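Local structure of ATP-dependent Clp protease adapter protein ClpS 2 (Agrobacterium tumefaciens, 4YJM) at residues R55-T60 with G65-V70; F38-L43 with M49-G54. The protein probably modulates the specificity of ClpAP-mediated, ATP-dependent protein degradation as an N-end-rule adaptor that binds the N-terminal domain of the chaperone ClpA. All coordinates share one frame; numbering follows the deposited sequence.

Contact 1 of 2, residues R55-T60 with G65-V70; sequences RRVMMT and GSAVVV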
loop_
_atom_site.group_PDB
_atom_site.type_symbol
_atom_site.label_atom_id
_atom_site.label_comp_id
_atom_site.label_asym_id
_atom_site.label_seq_id
_atom_site.Cartn_x
_atom_site.Cartn_y
_atom_site.Cartn_z
ATOM N N ARG A 55 -7.938 -4.311 -6.930
ATOM C CA ARG A 55 -8.064 -5.759 -6.925
ATOM C C ARG A 55 -6.896 -6.412 -7.660
ATOM O O ARG A 55 -6.472 -7.511 -7.307
ATOM C CB ARG A 55 -9.400 -6.191 -7.558
ATOM C CG ARG A 55 -10.653 -5.954 -6.695
ATOM C CD ARG A 55 -11.900 -6.373 -7.470
ATOM N NE ARG A 55 -13.149 -6.106 -6.764
ATOM C CZ ARG A 55 -14.354 -6.332 -7.278
ATOM N NH1 ARG A 55 -14.476 -6.828 -8.502
ATOM N NH2 ARG A 55 -15.442 -6.064 -6.571
ATOM N N ARG A 56 -6.368 -5.746 -8.682
ATOM C CA ARG A 56 -5.206 -6.276 -9.382
ATOM C C ARG A 56 -3.964 -6.155 -8.461
ATOM O O ARG A 56 -3.044 -6.986 -8.495
ATOM C CB ARG A 56 -5.016 -5.548 -10.716
ATOM C CG ARG A 56 -6.167 -5.797 -11.699
ATOM C CD ARG A 56 -6.059 -4.968 -12.971
ATOM N NE ARG A 56 -4.889 -5.328 -13.764
ATOM C CZ ARG A 56 -4.491 -4.675 -14.852
ATOM N NH1 ARG A 56 -5.165 -3.621 -15.284
ATOM N NH2 ARG A 56 -3.413 -5.077 -15.508
ATOM N N VAL A 57 -3.948 -5.127 -7.630
ATOM C CA VAL A 57 -2.811 -4.927 -6.726
ATOM C C VAL A 57 -2.786 -6.077 -5.681
ATOM O O VAL A 57 -1.758 -6.722 -5.453
ATOM C CB VAL A 57 -2.862 -3.536 -6.051
ATOM C CG1 VAL A 57 -1.802 -3.423 -4.946
ATOM C CG2 VAL A 57 -2.617 -2.426 -7.091
ATOM N N MET A 58 -3.939 -6.371 -5.110
ATOM C CA MET A 58 -4.091 -7.530 -4.228
ATOM C C MET A 58 -3.727 -8.892 -4.825
ATOM O O MET A 58 -2.987 -9.667 -4.202
ATOM C CB MET A 58 -5.501 -7.545 -3.752
ATOM C CG MET A 58 -5.775 -6.350 -2.833
ATOM S SD MET A 58 -7.381 -6.516 -1.988
ATOM C CE MET A 58 -8.475 -5.790 -3.185
ATOM N N MET A 59 -4.290 -9.227 -5.977
ATOM C CA MET A 59 -3.912 -10.460 -6.649
ATOM C C MET A 59 -2.403 -10.549 -6.768
ATOM O O MET A 59 -1.828 -11.614 -6.584
ATOM C CB MET A 59 -4.541 -10.552 -8.037
ATOM C CG MET A 59 -6.008 -10.924 -8.040
ATOM S SD MET A 59 -6.633 -11.117 -9.717
ATOM C CE MET A 59 -5.688 -12.530 -10.287
ATOM N N THR A 60 -1.754 -9.427 -7.060
ATOM C CA THR A 60 -0.304 -9.429 -7.207
ATOM C C THR A 60 0.353 -9.740 -5.863
ATOM O O THR A 60 1.306 -10.529 -5.796
ATOM C CB THR A 60 0.228 -8.076 -7.749
ATOM O OG1 THR A 60 -0.279 -7.862 -9.072
ATOM C CG2 THR A 60 1.745 -8.058 -7.810
ATOM N N GLY A 65 3.693 -12.009 -2.657
ATOM C CA GLY A 65 3.908 -11.547 -1.280
ATOM C C GLY A 65 3.747 -10.040 -1.054
ATOM O O GLY A 65 3.374 -9.585 0.036
ATOM N N SER A 66 4.032 -9.250 -2.085
ATOM C CA SER A 66 3.826 -7.800 -2.047
ATOM C C SER A 66 3.488 -7.238 -3.431
ATOM O O SER A 66 3.705 -7.923 -4.417
ATOM C CB SER A 66 5.080 -7.113 -1.535
ATOM O OG SER A 66 6.164 -7.419 -2.397
ATOM N N ALA A 67 3.015 -5.988 -3.490
ATOM C CA ALA A 67 2.679 -5.310 -4.755
ATOM C C ALA A 67 2.922 -3.810 -4.656
ATOM O O ALA A 67 2.640 -3.217 -3.618
ATOM C CB ALA A 67 1.233 -5.552 -5.121
ATOM N N VAL A 68 3.466 -3.205 -5.726
ATOM C CA VAL A 68 3.705 -1.764 -5.737
ATOM C C VAL A 68 2.407 -1.025 -5.903
ATOM O O VAL A 68 1.632 -1.329 -6.808
ATOM C CB VAL A 68 4.670 -1.339 -6.880
ATOM C CG1 VAL A 68 4.927 0.182 -6.830
ATOM C CG2 VAL A 68 5.999 -2.089 -6.754
ATOM N N VAL A 69 2.212 -0.013 -5.074
ATOM C CA VAL A 69 1.013 0.840 -5.106
ATOM C C VAL A 69 1.272 2.140 -5.855
ATOM O O VAL A 69 0.530 2.510 -6.762
ATOM C CB VAL A 69 0.540 1.151 -3.674
ATOM C CG1 VAL A 69 -0.723 2.032 -3.678
ATOM C CG2 VAL A 69 0.231 -0.141 -2.983
ATOM N N VAL A 70 2.384 2.776 -5.510
ATOM C CA VAL A 70 2.783 4.058 -6.060
ATOM C C VAL A 70 4.303 4.196 -5.853
ATOM O O VAL A 70 4.859 3.522 -4.985
ATOM C CB VAL A 70 2.006 5.210 -5.397
ATOM C CG1 VAL A 70 2.374 5.337 -3.911
ATOM C CG2 VAL A 70 2.218 6.519 -6.126
#

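Contact 2 of 2, residues F38-L43 with M49-G54; sequences FVTVVL and MSEDTG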
loop_
_atom_site.group_PDB
_atom_site.type_symbol
_atom_site.label_atom_id
_atom_site.label_comp_id
_atom_site.label_asym_id
_atom_site.label_seq_id
_atom_site.Cartn_x
_atom_site.Cartn_y
_atom_site.Cartn_z
ATOM N N PHE A 38 -12.051 -4.306 2.819
ATOM C CA PHE A 38 -11.406 -3.275 3.637
ATOM C C PHE A 38 -10.199 -2.727 2.908
ATOM O O PHE A 38 -10.001 -1.516 2.868
ATOM C CB PHE A 38 -10.976 -3.806 5.012
ATOM C CG PHE A 38 -10.403 -2.733 5.929
ATOM C CD1 PHE A 38 -11.236 -1.789 6.545
ATOM C CD2 PHE A 38 -9.049 -2.668 6.176
ATOM C CE1 PHE A 38 -10.697 -0.796 7.386
ATOM C CE2 PHE A 38 -8.511 -1.680 6.995
ATOM C CZ PHE A 38 -9.327 -0.755 7.600
ATOM N N VAL A 39 -9.384 -3.604 2.324
ATOM C CA VAL A 39 -8.184 -3.123 1.602
ATOM C C VAL A 39 -8.591 -2.242 0.441
ATOM O O VAL A 39 -7.935 -1.233 0.174
ATOM C CB VAL A 39 -7.285 -4.293 1.093
ATOM C CG1 VAL A 39 -6.018 -3.796 0.389
ATOM C CG2 VAL A 39 -6.885 -5.163 2.245
ATOM N N THR A 40 -9.643 -2.613 -0.273
ATOM C CA THR A 40 -10.142 -1.786 -1.359
ATOM C C THR A 40 -10.451 -0.353 -0.902
ATOM O O THR A 40 -10.064 0.618 -1.570
ATOM C CB THR A 40 -11.384 -2.421 -1.990
ATOM O OG1 THR A 40 -10.975 -3.540 -2.779
ATOM C CG2 THR A 40 -12.131 -1.439 -2.883
ATOM N N VAL A 41 -11.106 -0.192 0.244
ATOM C CA VAL A 41 -11.493 1.152 0.652
ATOM C C VAL A 41 -10.276 1.892 1.220
ATOM O O VAL A 41 -10.183 3.099 1.056
ATOM C CB VAL A 41 -12.665 1.128 1.656
ATOM C CG1 VAL A 41 -13.864 0.476 1.008
ATOM C CG2 VAL A 41 -12.314 0.339 2.909
ATOM N N VAL A 42 -9.310 1.182 1.798
ATOM C CA VAL A 42 -8.055 1.837 2.194
ATOM C C VAL A 42 -7.293 2.367 0.973
ATOM O O VAL A 42 -6.852 3.520 0.949
ATOM C CB VAL A 42 -7.149 0.905 2.993
ATOM C CG1 VAL A 42 -5.744 1.501 3.173
ATOM C CG2 VAL A 42 -7.778 0.646 4.360
ATOM N N LEU A 43 -7.170 1.540 -0.056
ATOM C CA LEU A 43 -6.497 1.947 -1.289
ATOM C C LEU A 43 -7.190 3.136 -1.946
ATOM O O LEU A 43 -6.545 4.017 -2.523
ATOM C CB LEU A 43 -6.450 0.787 -2.295
ATOM C CG LEU A 43 -5.581 -0.411 -1.877
ATOM C CD1 LEU A 43 -5.672 -1.521 -2.880
ATOM C CD2 LEU A 43 -4.113 -0.004 -1.732
ATOM N N MET A 49 -7.029 5.037 -5.521
ATOM C CA MET A 49 -6.955 3.919 -6.464
ATOM C C MET A 49 -8.339 3.286 -6.692
ATOM O O MET A 49 -9.105 3.069 -5.747
ATOM C CB MET A 49 -5.923 2.898 -5.940
ATOM C CG MET A 49 -5.699 1.740 -6.838
ATOM S SD MET A 49 -4.381 0.744 -6.176
ATOM C CE MET A 49 -2.950 1.714 -6.727
ATOM N N SER A 50 -8.702 3.020 -7.945
ATOM C CA SER A 50 -10.049 2.520 -8.206
ATOM C C SER A 50 -10.196 1.077 -7.741
ATOM O O SER A 50 -9.198 0.381 -7.480
ATOM C CB SER A 50 -10.390 2.601 -9.696
ATOM O OG SER A 50 -9.578 1.687 -10.408
ATOM N N GLU A 51 -11.439 0.623 -7.667
ATOM C CA GLU A 51 -11.717 -0.751 -7.278
ATOM C C GLU A 51 -10.971 -1.776 -8.150
ATOM O O GLU A 51 -10.229 -2.600 -7.624
ATOM C CB GLU A 51 -13.214 -1.003 -7.326
ATOM C CG GLU A 51 -13.606 -2.334 -6.746
ATOM C CD GLU A 51 -15.049 -2.367 -6.330
ATOM O OE1 GLU A 51 -15.414 -1.568 -5.443
ATOM O OE2 GLU A 51 -15.813 -3.177 -6.894
ATOM N N ASP A 52 -11.134 -1.709 -9.469
ATOM C CA ASP A 52 -10.493 -2.666 -10.376
ATOM C C ASP A 52 -8.976 -2.687 -10.221
ATOM O O ASP A 52 -8.356 -3.755 -10.137
ATOM C CB ASP A 52 -10.851 -2.358 -11.836
ATOM C CG ASP A 52 -12.297 -2.672 -12.160
ATOM O OD1 ASP A 52 -12.947 -3.395 -11.376
ATOM O OD2 ASP A 52 -12.784 -2.202 -13.207
ATOM N N THR A 53 -8.365 -1.508 -10.208
ATOM C CA THR A 53 -6.924 -1.405 -10.008
ATOM C C THR A 53 -6.469 -2.004 -8.664
ATOM O O THR A 53 -5.501 -2.781 -8.610
ATOM C CB THR A 53 -6.455 0.065 -10.072
ATOM O OG1 THR A 53 -6.873 0.641 -11.321
ATOM C CG2 THR A 53 -4.944 0.136 -9.978
ATOM N N GLY A 54 -7.151 -1.618 -7.597
ATOM C CA GLY A 54 -6.924 -2.188 -6.273
ATOM C C GLY A 54 -6.954 -3.713 -6.255
ATOM O O GLY A 54 -6.092 -4.351 -5.643
#

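Contact 1 of 2, residues R55-T60 with G65-V70
A chi1 of 171° swings CG1 of V57 toward the strand, and in T60 a chi1 of -64° puts OG1 beside the backbone N and leaves CG2 opposite that nitrogen; both methyls thereby come against the single methyl of A67. CG1 of V57 lies 3.7 Å from CB of A67, and CG2 of T60 meets that CB at the same separation. A67 also reaches the helix backbone, its CB standing 3.2 Å from O of V57. Farther along the strand, V57 CG1 makes a looser contact with CG2 of V69 at 4.3 Å. The hydroxyl of T60 is turned back onto its own helix: OG1 donates to O of R56 at 3.0 Å. That oxygen also takes the backbone N-H of T60, the two donors arriving from opposite faces of the carbonyl plane. Helix 55-60 and strand 66-70 run in roughly opposing directions, at 148°. G65, with positive phi, is the first residue past the helix to leave helical angles, and strand 66-73, an outermost strand of the three-stranded antiparallel sheet, starts directly after it. Along its edge this strand pairs by backbone bonds with strand 23-29, A67 with L28 and V69 with V26. The contact is therefore methyl packing between helix and sheet, with the threonine hydroxyl bonded inside its helix and the nonpolar branch facing the strand.

Contact 2 of 2, residues F38-L43 with M49-G54
The backbones of L43 and M49 come together where two consecutive helices, 36-47 and 51-64, are joined by a short turn: M49 N donates to L43 O at 3.2 Å with a nearly straight N-H...O angle of 168°, linking the first helix to that turn. The donor stands above the carbonyl plane of L43, 40° out of it. CB of M49 packs on that same oxygen at 3.6 Å. With CG anti to its backbone N (chi1 -177°), the M49 chain runs out extended until it bends at chi3, and its SD passes 4.2 Å from CD1 of L43. L43 carries most of the apolar contact: with CG anti to the carbonyl carbon, its CD1 lies over G54, 3.7 Å from CA. G54, lacking a side chain, presents bare backbone to the leucine methyl. At the outer side the contact is thinner: CG2 of T40 approaches OE1 of E51 at 4.2 Å, the two side chains slanting across one another. The E51 carboxylate has its stronger partner elsewhere, forming a salt bridge through OE2 with R55 one turn along its own helix. S50 occupies the N-cap position of helix 51-64, and its OG shares a hydrogen bond of 3.0 Å with OG1 of T53. F97 of strand 97-101 also touches L43, linking this helix junction to the sheet. The chemistry thus divides by depth: L43 meets G54 in the buried part of the junction, M49 lines it from the turn and ties it with one backbone bond, and the charged group at the margin is engaged mainly by an arginine of its own helix.

In the fold
Helix 51-64 serves both contacts: its first turn and the preceding M49 pack on helix 36-47 in contact 2, and its next turns lie against strand 66-73 in contact 1. Contact 2 is the buried one, whereas contact 1 lies at the surface although its A67 is buried. Their chemistry differs accordingly. Where helix meets strand, the contact is between methyls of valine, threonine and alanine, while the helix pair combines longer side chains with a backbone hydrogen bond across the turn. The two adjoin directly, their centres about 10 Å apart. M49 bridges them, with SD 3.7 Å from CG2 of V57, and M58 reaches back toward T40 and V39 from the same helix.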